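Local coordinates for protein mirolysin (Tannerella forsythia, PDB 6R7V) that probably cleaves proteins as a zinc-dependent metallopeptidase of the pappalysin family, captured here as a latent zymogen held inactive by a cysteine switch, at residues I71-R80 / A96-L105; W146-I154 / E299-L307. The protein carries 1 engineered substitution. One frame throughout, in Å; residues are numbered along the deposited sequence. Where two conformers were deposited one is given.

Contact 1 (I71-R80 / A96-L105); sequences IQVLNEDFRR and AGNANIEFKL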
loop_
_atom_site.group_PDB
_atom_site.type_symbol
_atom_site.label_atom_id
_atom_site.label_comp_id
_atom_site.label_asym_id
_atom_site.label_seq_id
_atom_site.Cartn_x
_atom_site.Cartn_y
_atom_site.Cartn_z
ATOM N N ILE A 71 6.870 -1.092 -10.576
ATOM C CA ILE A 71 6.135 0.102 -10.974
ATOM C C ILE A 71 5.081 -0.284 -12.011
ATOM O O ILE A 71 3.941 0.218 -11.961
ATOM C CB ILE A 71 7.100 1.177 -11.497
ATOM C CG1 ILE A 71 8.153 1.496 -10.422
ATOM C CG2 ILE A 71 6.315 2.461 -11.870
ATOM C CD1 ILE A 71 7.602 1.951 -9.014
ATOM N N GLN A 72 5.442 -1.223 -12.906
ATOM C CA GLN A 72 4.488 -1.748 -13.903
ATOM C C GLN A 72 3.268 -2.378 -13.215
ATOM O O GLN A 72 2.122 -2.085 -13.584
ATOM C CB GLN A 72 5.175 -2.788 -14.782
ATOM C CG GLN A 72 4.280 -3.297 -15.905
ATOM C CD GLN A 72 4.932 -4.378 -16.738
ATOM O OE1 GLN A 72 5.860 -5.078 -16.308
ATOM N NE2 GLN A 72 4.440 -4.542 -17.955
ATOM N N VAL A 73 3.514 -3.196 -12.182
ATOM C CA VAL A 73 2.416 -3.841 -11.457
ATOM C C VAL A 73 1.524 -2.790 -10.778
ATOM O O VAL A 73 0.289 -2.902 -10.848
ATOM C CB VAL A 73 2.979 -4.837 -10.417
ATOM C CG1 VAL A 73 1.882 -5.306 -9.444
ATOM C CG2 VAL A 73 3.610 -6.059 -11.097
ATOM N N LEU A 74 2.110 -1.755 -10.150
ATOM C CA LEU A 74 1.262 -0.736 -9.527
ATOM C C LEU A 74 0.386 -0.050 -10.560
ATOM O O LEU A 74 -0.794 0.147 -10.326
ATOM C CB LEU A 74 2.078 0.311 -8.775
ATOM C CG LEU A 74 2.916 -0.207 -7.580
ATOM C CD1 LEU A 74 3.755 0.919 -6.995
ATOM C CD2 LEU A 74 2.000 -0.722 -6.441
ATOM N N ASN A 75 0.947 0.246 -11.725
ATOM C CA ASN A 75 0.169 0.891 -12.785
ATOM C C ASN A 75 -0.904 -0.028 -13.341
ATOM O O ASN A 75 -1.962 0.472 -13.716
ATOM C CB ASN A 75 1.082 1.392 -13.879
ATOM C CG ASN A 75 1.737 2.702 -13.461
ATOM O OD1 ASN A 75 1.035 3.612 -13.052
ATOM N ND2 ASN A 75 3.049 2.822 -13.542
ATOM N N GLU A 76 -0.690 -1.334 -13.330
ATOM C CA GLU A 76 -1.743 -2.256 -13.736
ATOM C C GLU A 76 -2.837 -2.323 -12.699
ATOM O O GLU A 76 -4.025 -2.112 -13.011
ATOM C CB GLU A 76 -1.185 -3.681 -13.911
ATOM C CG GLU A 76 -0.278 -3.827 -15.122
ATOM C CD GLU A 76 0.299 -5.225 -15.299
ATOM O OE1 GLU A 76 -0.096 -6.160 -14.566
ATOM O OE2 GLU A 76 1.176 -5.374 -16.175
ATOM N N ASP A 77 -2.454 -2.570 -11.423
ATOM C CA ASP A 77 -3.484 -2.800 -10.404
ATOM C C ASP A 77 -4.304 -1.569 -10.087
ATOM O O ASP A 77 -5.502 -1.723 -9.787
ATOM C CB ASP A 77 -2.809 -3.340 -9.143
ATOM C CG ASP A 77 -2.163 -4.721 -9.336
ATOM O OD1 ASP A 77 -2.416 -5.361 -10.392
ATOM O OD2 ASP A 77 -1.451 -5.179 -8.418
ATOM N N PHE A 78 -3.698 -0.383 -10.124
ATOM C CA PHE A 78 -4.408 0.868 -9.828
ATOM C C PHE A 78 -5.115 1.472 -11.047
ATOM O O PHE A 78 -5.686 2.569 -10.951
ATOM C CB PHE A 78 -3.425 1.875 -9.211
ATOM C CG PHE A 78 -3.111 1.587 -7.765
ATOM C CD1 PHE A 78 -2.133 0.653 -7.415
ATOM C CD2 PHE A 78 -3.835 2.199 -6.743
ATOM C CE1 PHE A 78 -1.910 0.322 -6.071
ATOM C CE2 PHE A 78 -3.569 1.892 -5.387
ATOM C CZ PHE A 78 -2.597 0.973 -5.068
ATOM N N ARG A 79 -5.124 0.751 -12.181
ATOM C CA ARG A 79 -5.853 1.246 -13.360
ATOM C C ARG A 79 -6.714 0.113 -13.939
ATOM O O ARG A 79 -7.178 0.219 -15.089
ATOM C CB ARG A 79 -4.869 1.782 -14.398
ATOM C CG ARG A 79 -4.130 3.041 -13.927
ATOM C CD ARG A 79 -3.278 3.631 -15.042
ATOM N NE ARG A 79 -2.273 2.707 -15.558
ATOM C CZ ARG A 79 -1.531 2.964 -16.630
ATOM N NH1 ARG A 79 -1.695 4.093 -17.303
ATOM N NH2 ARG A 79 -0.646 2.076 -17.061
ATOM N N ARG A 80 -6.941 -0.959 -13.154
ATOM C CA ARG A 80 -7.635 -2.169 -13.615
ATOM C C ARG A 80 -7.124 -2.614 -15.019
ATOM O O ARG A 80 -7.901 -2.967 -15.924
ATOM C CB ARG A 80 -9.161 -2.022 -13.575
ATOM C CG ARG A 80 -9.824 -3.412 -13.617
ATOM C CD ARG A 80 -11.152 -3.549 -12.881
ATOM N NE ARG A 80 -11.637 -4.932 -12.936
ATOM C CZ ARG A 80 -11.228 -5.941 -12.152
ATOM N NH1 ARG A 80 -10.288 -5.746 -11.225
ATOM N NH2 ARG A 80 -11.727 -7.163 -12.319
ATOM N N ALA A 96 -15.748 -3.981 -9.153
ATOM C CA ALA A 96 -14.324 -3.671 -9.269
ATOM C C ALA A 96 -14.084 -2.224 -9.675
ATOM O O ALA A 96 -14.817 -1.668 -10.490
ATOM C CB ALA A 96 -13.679 -4.608 -10.271
ATOM N N GLY A 97 -13.051 -1.644 -9.089
ATOM C CA GLY A 97 -12.714 -0.257 -9.316
ATOM C C GLY A 97 -11.443 -0.057 -10.109
ATOM O O GLY A 97 -10.494 -0.862 -10.082
ATOM N N ASN A 98 -11.425 1.065 -10.807
ATOM C CA ASN A 98 -10.314 1.576 -11.597
ATOM C C ASN A 98 -9.885 2.831 -10.861
ATOM O O ASN A 98 -10.608 3.817 -10.923
ATOM C CB ASN A 98 -10.824 1.884 -13.002
ATOM C CG ASN A 98 -9.808 2.522 -13.897
ATOM O OD1 ASN A 98 -8.748 2.989 -13.457
ATOM N ND2 ASN A 98 -10.148 2.553 -15.185
ATOM N N ALA A 99 -8.762 2.785 -10.125
ATOM C CA ALA A 99 -8.403 3.923 -9.284
ATOM C C ALA A 99 -7.984 5.121 -10.068
ATOM O O ALA A 99 -7.982 6.216 -9.521
ATOM C CB ALA A 99 -7.283 3.542 -8.319
ATOM N N ASN A 100 -7.564 4.945 -11.334
ATOM C CA ASN A 100 -7.118 6.066 -12.157
ATOM C C ASN A 100 -6.004 6.843 -11.427
ATOM O O ASN A 100 -5.974 8.087 -11.360
ATOM C CB ASN A 100 -8.298 6.946 -12.575
ATOM C CG ASN A 100 -7.949 8.041 -13.561
ATOM O OD1 ASN A 100 -6.979 7.938 -14.318
ATOM N ND2 ASN A 100 -8.723 9.113 -13.540
ATOM N N ILE A 101 -5.070 6.064 -10.854
ATOM C CA ILE A 101 -3.863 6.551 -10.210
ATOM C C ILE A 101 -2.696 5.931 -10.969
ATOM O O ILE A 101 -2.656 4.707 -11.145
ATOM C CB ILE A 101 -3.851 6.168 -8.703
ATOM C CG1 ILE A 101 -5.009 6.832 -7.958
ATOM C CG2 ILE A 101 -2.512 6.570 -8.061
ATOM C CD1 ILE A 101 -5.181 6.375 -6.463
ATOM N N GLU A 102 -1.744 6.776 -11.380
ATOM C CA GLU A 102 -0.502 6.399 -12.064
ATOM C C GLU A 102 0.699 6.588 -11.179
ATOM O O GLU A 102 0.729 7.540 -10.401
ATOM C CB GLU A 102 -0.258 7.322 -13.281
ATOM C CG GLU A 102 -1.065 7.092 -14.517
ATOM C CD GLU A 102 -0.850 8.183 -15.555
ATOM O OE1 GLU A 102 0.014 9.072 -15.374
ATOM O OE2 GLU A 102 -1.623 8.187 -16.520
ATOM N N PHE A 103 1.746 5.802 -11.417
ATOM C CA PHE A 103 2.995 5.852 -10.666
ATOM C C PHE A 103 4.121 6.005 -11.636
ATOM O O PHE A 103 4.138 5.336 -12.670
ATOM C CB PHE A 103 3.191 4.569 -9.848
ATOM C CG PHE A 103 2.117 4.328 -8.820
ATOM C CD1 PHE A 103 0.902 3.744 -9.179
ATOM C CD2 PHE A 103 2.297 4.721 -7.496
ATOM C CE1 PHE A 103 -0.096 3.528 -8.229
ATOM C CE2 PHE A 103 1.278 4.542 -6.552
ATOM C CZ PHE A 103 0.085 3.935 -6.926
ATOM N N LYS A 104 5.049 6.925 -11.348
ATOM C CA LYS A 104 6.215 7.077 -12.217
ATOM C C LYS A 104 7.425 7.294 -11.367
ATOM O O LYS A 104 7.388 8.100 -10.431
ATOM C CB LYS A 104 6.080 8.256 -13.202
ATOM C CG LYS A 104 5.026 8.111 -14.281
ATOM C CD LYS A 104 5.037 9.344 -15.206
ATOM C CE LYS A 104 3.760 9.402 -15.991
ATOM N NZ LYS A 104 3.758 10.511 -16.975
ATOM N N LEU A 105 8.547 6.661 -11.741
ATOM C CA LEU A 105 9.763 6.928 -11.007
ATOM C C LEU A 105 10.187 8.382 -11.215
ATOM O O LEU A 105 10.129 8.901 -12.338
ATOM C CB LEU A 105 10.880 6.006 -11.492
ATOM C CG LEU A 105 10.724 4.520 -11.111
ATOM C CD1 LEU A 105 11.808 3.674 -11.823
ATOM C CD2 LEU A 105 10.897 4.328 -9.587
HETATM O O HOH W 1 -7.777 -0.015 -9.866
HETATM O O HOH W 2 -3.239 6.373 -16.787
HETATM O O HOH W 3 -9.508 -3.459 -9.608
#

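Contact 2 (W146-I154 / E299-L307); sequences WNTRRYLNI and EMQIYANEL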
loop_
_atom_site.group_PDB
_atom_site.type_symbol
_atom_site.label_atom_id
_atom_site.label_comp_id
_atom_site.label_asym_id
_atom_site.label_seq_id
_atom_site.Cartn_x
_atom_site.Cartn_y
_atom_site.Cartn_z
ATOM N N TRP A 146 12.914 11.202 0.782
ATOM C CA TRP A 146 12.850 12.370 -0.065
ATOM C C TRP A 146 11.542 13.055 0.238
ATOM O O TRP A 146 10.507 12.364 0.311
ATOM C CB TRP A 146 12.863 11.969 -1.536
ATOM C CG TRP A 146 14.179 11.478 -2.064
ATOM C CD1 TRP A 146 15.315 11.154 -1.361
ATOM C CD2 TRP A 146 14.488 11.269 -3.440
ATOM N NE1 TRP A 146 16.340 10.847 -2.241
ATOM C CE2 TRP A 146 15.834 10.840 -3.516
ATOM C CE3 TRP A 146 13.794 11.514 -4.636
ATOM C CZ2 TRP A 146 16.468 10.601 -4.736
ATOM C CZ3 TRP A 146 14.389 11.179 -5.830
ATOM C CH2 TRP A 146 15.723 10.765 -5.878
ATOM N N ASN A 147 11.573 14.393 0.357
ATOM C CA ASN A 147 10.400 15.237 0.635
ATOM C C ASN A 147 9.050 14.441 0.470
ATOM O O ASN A 147 8.537 14.298 -0.647
ATOM C CB ASN A 147 10.410 16.444 -0.285
ATOM C CG ASN A 147 9.308 17.434 0.042
ATOM O OD1 ASN A 147 8.381 17.160 0.829
ATOM N ND2 ASN A 147 9.350 18.574 -0.627
ATOM N N THR A 148 8.448 13.990 1.599
ATOM C CA THR A 148 7.259 13.132 1.545
ATOM C C THR A 148 5.994 13.862 1.079
ATOM O O THR A 148 4.976 13.199 0.832
ATOM C CB THR A 148 7.026 12.428 2.879
ATOM O OG1 THR A 148 6.861 13.418 3.892
ATOM C CG2 THR A 148 8.168 11.506 3.239
ATOM N N ARG A 149 6.068 15.200 0.924
ATOM C CA ARG A 149 4.925 15.951 0.389
ATOM C C ARG A 149 4.880 15.790 -1.119
ATOM O O ARG A 149 3.849 16.028 -1.734
ATOM C CB ARG A 149 5.060 17.445 0.711
ATOM C CG ARG A 149 5.245 17.753 2.186
ATOM C CD ARG A 149 5.410 19.247 2.451
ATOM N NE ARG A 149 4.240 20.051 2.072
ATOM C CZ ARG A 149 3.081 20.040 2.721
ATOM N NH1 ARG A 149 2.895 19.218 3.748
ATOM N NH2 ARG A 149 2.087 20.832 2.333
ATOM N N ARG A 150 6.022 15.434 -1.735
ATOM C CA ARG A 150 6.139 15.376 -3.182
ATOM C C ARG A 150 6.403 13.995 -3.751
ATOM O O ARG A 150 6.108 13.788 -4.929
ATOM C CB ARG A 150 7.258 16.308 -3.631
ATOM C CG ARG A 150 6.870 17.768 -3.364
ATOM C CD ARG A 150 7.924 18.749 -3.773
ATOM N NE ARG A 150 7.831 19.918 -2.900
ATOM C CZ ARG A 150 8.606 20.990 -2.986
ATOM N NH1 ARG A 150 9.533 21.074 -3.931
ATOM N NH2 ARG A 150 8.459 21.990 -2.129
ATOM N N TYR A 151 6.997 13.098 -2.981
ATOM C CA TYR A 151 7.329 11.764 -3.477
ATOM C C TYR A 151 6.748 10.705 -2.603
ATOM O O TYR A 151 6.723 10.834 -1.375
ATOM C CB TYR A 151 8.874 11.535 -3.445
ATOM C CG TYR A 151 9.692 12.574 -4.182
ATOM C CD1 TYR A 151 10.104 12.363 -5.499
ATOM C CD2 TYR A 151 10.162 13.717 -3.529
ATOM C CE1 TYR A 151 10.918 13.284 -6.157
ATOM C CE2 TYR A 151 11.018 14.615 -4.162
ATOM C CZ TYR A 151 11.384 14.400 -5.480
ATOM O OH TYR A 151 12.182 15.318 -6.109
ATOM N N LEU A 152 6.333 9.603 -3.236
ATOM C CA LEU A 152 6.070 8.364 -2.507
ATOM C C LEU A 152 7.403 7.657 -2.386
ATOM O O LEU A 152 8.026 7.302 -3.390
ATOM C CB LEU A 152 5.038 7.458 -3.195
ATOM C CG LEU A 152 5.031 5.952 -2.792
ATOM C CD1 LEU A 152 4.650 5.741 -1.307
ATOM C CD2 LEU A 152 4.054 5.147 -3.635
ATOM N N ASN A 153 7.829 7.442 -1.138
ATOM C CA ASN A 153 9.062 6.733 -0.817
ATOM C C ASN A 153 8.774 5.264 -0.559
ATOM O O ASN A 153 7.947 4.945 0.312
ATOM C CB ASN A 153 9.703 7.322 0.431
ATOM C CG ASN A 153 10.268 8.691 0.242
ATOM O OD1 ASN A 153 11.482 8.879 0.070
ATOM N ND2 ASN A 153 9.412 9.689 0.258
ATOM N N ILE A 154 9.423 4.385 -1.332
ATOM C CA ILE A 154 9.298 2.952 -1.171
ATOM C C ILE A 154 10.654 2.404 -0.802
ATOM O O ILE A 154 11.573 2.465 -1.645
ATOM C CB ILE A 154 8.781 2.247 -2.433
ATOM C CG1 ILE A 154 7.431 2.825 -2.925
ATOM C CG2 ILE A 154 8.690 0.743 -2.142
ATOM C CD1 ILE A 154 6.905 2.127 -4.248
ATOM N N GLU A 299 -0.750 18.212 -2.315
ATOM C CA GLU A 299 0.494 18.868 -2.754
ATOM C C GLU A 299 1.283 17.985 -3.715
ATOM O O GLU A 299 1.969 18.494 -4.606
ATOM C CB GLU A 299 1.385 19.251 -1.565
ATOM C CG GLU A 299 2.179 20.524 -1.787
ATOM C CD GLU A 299 3.684 20.366 -1.779
ATOM O OE1 GLU A 299 4.311 20.688 -0.744
ATOM O OE2 GLU A 299 4.240 19.925 -2.810
ATOM N N MET A 300 1.166 16.653 -3.561
ATOM C CA MET A 300 1.876 15.748 -4.422
ATOM C C MET A 300 1.447 15.964 -5.873
ATOM O O MET A 300 2.223 15.706 -6.787
ATOM C CB MET A 300 1.615 14.309 -3.981
ATOM C CG MET A 300 2.405 13.318 -4.757
ATOM S SD MET A 300 2.256 11.720 -4.006
ATOM C CE MET A 300 3.483 11.870 -2.668
ATOM N N GLN A 301 0.222 16.457 -6.089
ATOM C CA GLN A 301 -0.232 16.663 -7.458
ATOM C C GLN A 301 0.280 17.947 -8.087
ATOM O O GLN A 301 0.286 18.037 -9.313
ATOM C CB GLN A 301 -1.761 16.626 -7.525
ATOM C CG GLN A 301 -2.307 15.265 -7.084
ATOM C CD GLN A 301 -1.656 14.138 -7.842
ATOM O OE1 GLN A 301 -1.862 13.987 -9.062
ATOM N NE2 GLN A 301 -0.814 13.364 -7.141
ATOM N N ILE A 302 0.687 18.937 -7.281
ATOM C CA ILE A 302 1.097 20.249 -7.805
ATOM C C ILE A 302 2.377 20.124 -8.658
ATOM O O ILE A 302 2.435 20.660 -9.767
ATOM C CB ILE A 302 1.254 21.301 -6.671
ATOM C CG1 ILE A 302 -0.064 21.482 -5.845
ATOM C CG2 ILE A 302 1.725 22.679 -7.229
ATOM C CD1 ILE A 302 -1.342 21.918 -6.584
ATOM N N TYR A 303 3.346 19.363 -8.183
ATOM C CA TYR A 303 4.589 19.255 -8.924
ATOM C C TYR A 303 4.827 17.849 -9.486
ATOM O O TYR A 303 5.934 17.587 -9.944
ATOM C CB TYR A 303 5.765 19.688 -8.017
ATOM C CG TYR A 303 5.517 21.017 -7.341
ATOM C CD1 TYR A 303 5.592 22.210 -8.055
ATOM C CD2 TYR A 303 5.123 21.079 -6.006
ATOM C CE1 TYR A 303 5.312 23.435 -7.452
ATOM C CE2 TYR A 303 4.855 22.302 -5.385
ATOM C CZ TYR A 303 4.949 23.478 -6.113
ATOM O OH TYR A 303 4.642 24.688 -5.524
ATOM N N ALA A 304 3.792 16.961 -9.541
ATOM C CA ALA A 304 4.032 15.598 -10.027
ATOM C C ALA A 304 4.586 15.530 -11.445
ATOM O O ALA A 304 5.503 14.745 -11.687
ATOM C CB ALA A 304 2.773 14.754 -9.941
ATOM N N ASN A 305 4.064 16.356 -12.372
ATOM C CA ASN A 305 4.532 16.341 -13.757
ATOM C C ASN A 305 5.983 16.768 -13.841
ATOM O O ASN A 305 6.751 16.109 -14.531
ATOM C CB ASN A 305 3.678 17.223 -14.654
ATOM C CG ASN A 305 2.345 16.625 -15.012
ATOM O OD1 ASN A 305 1.324 17.319 -15.039
ATOM N ND2 ASN A 305 2.320 15.334 -15.326
ATOM N N GLU A 306 6.353 17.865 -13.142
ATOM C CA GLU A 306 7.707 18.418 -13.089
ATOM C C GLU A 306 8.715 17.374 -12.601
ATOM O O GLU A 306 9.818 17.262 -13.111
ATOM C CB GLU A 306 7.728 19.624 -12.127
ATOM C CG GLU A 306 6.926 20.825 -12.619
ATOM C CD GLU A 306 5.484 20.950 -12.151
ATOM O OE1 GLU A 306 4.734 19.946 -12.198
ATOM O OE2 GLU A 306 5.097 22.073 -11.757
ATOM N N LEU A 307 8.331 16.627 -11.577
ATOM C CA LEU A 307 9.254 15.676 -10.972
ATOM C C LEU A 307 9.381 14.347 -11.711
ATOM O O LEU A 307 10.347 13.629 -11.431
ATOM C CB LEU A 307 8.854 15.403 -9.515
ATOM C CG LEU A 307 8.868 16.662 -8.601
ATOM C CD1 LEU A 307 8.349 16.312 -7.232
ATOM C CD2 LEU A 307 10.264 17.307 -8.523
HETATM O O HOH W 4 4.970 15.830 -6.541
#

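Contact 1 (I71-R80 / A96-L105)
Two hydrogen bonds from one amide join Asn75 to the backbone of Phe103. Asn75 OD1 accepts from Phe103 N at 2.8 Å, while Asn75 ND2 donates to Phe103 O at 2.9 Å, nearly straight at 174° and within the amide plane. With its CG beside the backbone N (chi1 -79°), the amide hangs off the flank of helix 64-77 and treats strand 101-105 much as a neighbouring strand would; strand 45-55 bonds to Glu102 and Lys104. Arg79 folds back, bent at chi3, so that its NE donates to Asn75 O at 2.9 Å. A water, donating to Asp77 O and Gly97 O and accepting from Ala99 N, ties the carbonyl of Asp77, at the end of the helix, to the loop before strand 101-105.

Beside these polar bonds lie the rings. Leu74 CB sits over a face of Phe103, 4.0 Å from the ring centroid, and the edge of Phe103 points into the face of Phe78 in a T-shaped pair, planes at 68°. Val209 of helix 203-212, the helix that carries zinc ligands His207 and His211, touches both rings. At one end Ile71 CG1 meets Leu105 CG at 4.0 Å; at the other, Ala96 CB lies over the Arg80 guanidinium, whose NH2 bonds Thr88 and NH1 Asn276 O. The chemistry implies a division of labour: the paired amide bonds set the helix against the strand, while the two rings pack edge to face on the side toward helix 203-212.

Contact 2 (W146-I154 / E299-L307)
The backbones come closest at Arg150 and Met300, whose CA atoms lie 4.5 Å apart, where the turn leading into strand 152-157 meets the weakly bonded helix 299-302. An Asx turn shapes this approach: Asn147 OD1 accepts from Arg149 N at 3.0 Å. Two consecutive arginines then share one carboxylate. In the conformer given, Arg149 NE bonds Glu299 OE1 at 2.9 Å from its anti side, well out of the carboxylate plane, whereas the longer salt bridge from Arg150 NE reaches Glu299 OE2 at 3.6 Å. The bend of Glu299 at chi2 (-118°) turns its oxygens toward both partners, which probably stabilises the carboxylate's negative charge. Tyr303 CD2 lies over a face of the Arg150 guanidinium.

Further in, Leu307 CD1 lies over one face of the Tyr151 ring and Trp146 CE3 over the opposite one, while the Tyr151 hydroxyl bonds Arg108 O. Met300 stretches inward, its CG anti to the backbone N (chi1 -175°), and its side chain also touches Trp212 of helix 203-212. A water donates to Arg150 O and to Met300 O, both at 2.8 Å, joining the two backbones. The thioether ends with Met300 CE against the main chain, 3.5 Å from Tyr151 C.

In the fold
Both contacts are partly buried and reach the same mixed sheet, through strand 101-105 in contact 1 and strand 152-157 in contact 2, each a parallel neighbour of strand 45-55. Their centres are about 17 Å apart, yet they touch where Phe103 CE2 comes within 4.1 Å of Leu152 CD2, and helix 203-212 packs against both. Contact 1, nearer the centre of the chain, lays a helix antiparallel to a strand and relies on neutral amide bonds and aromatic packing. Contact 2 brings the C-terminal helices against the turn before a strand; ionic bonds prevail on its outer side, where Arg149 is exposed, and apolar packing centres on Met300, Tyr151 and Leu307.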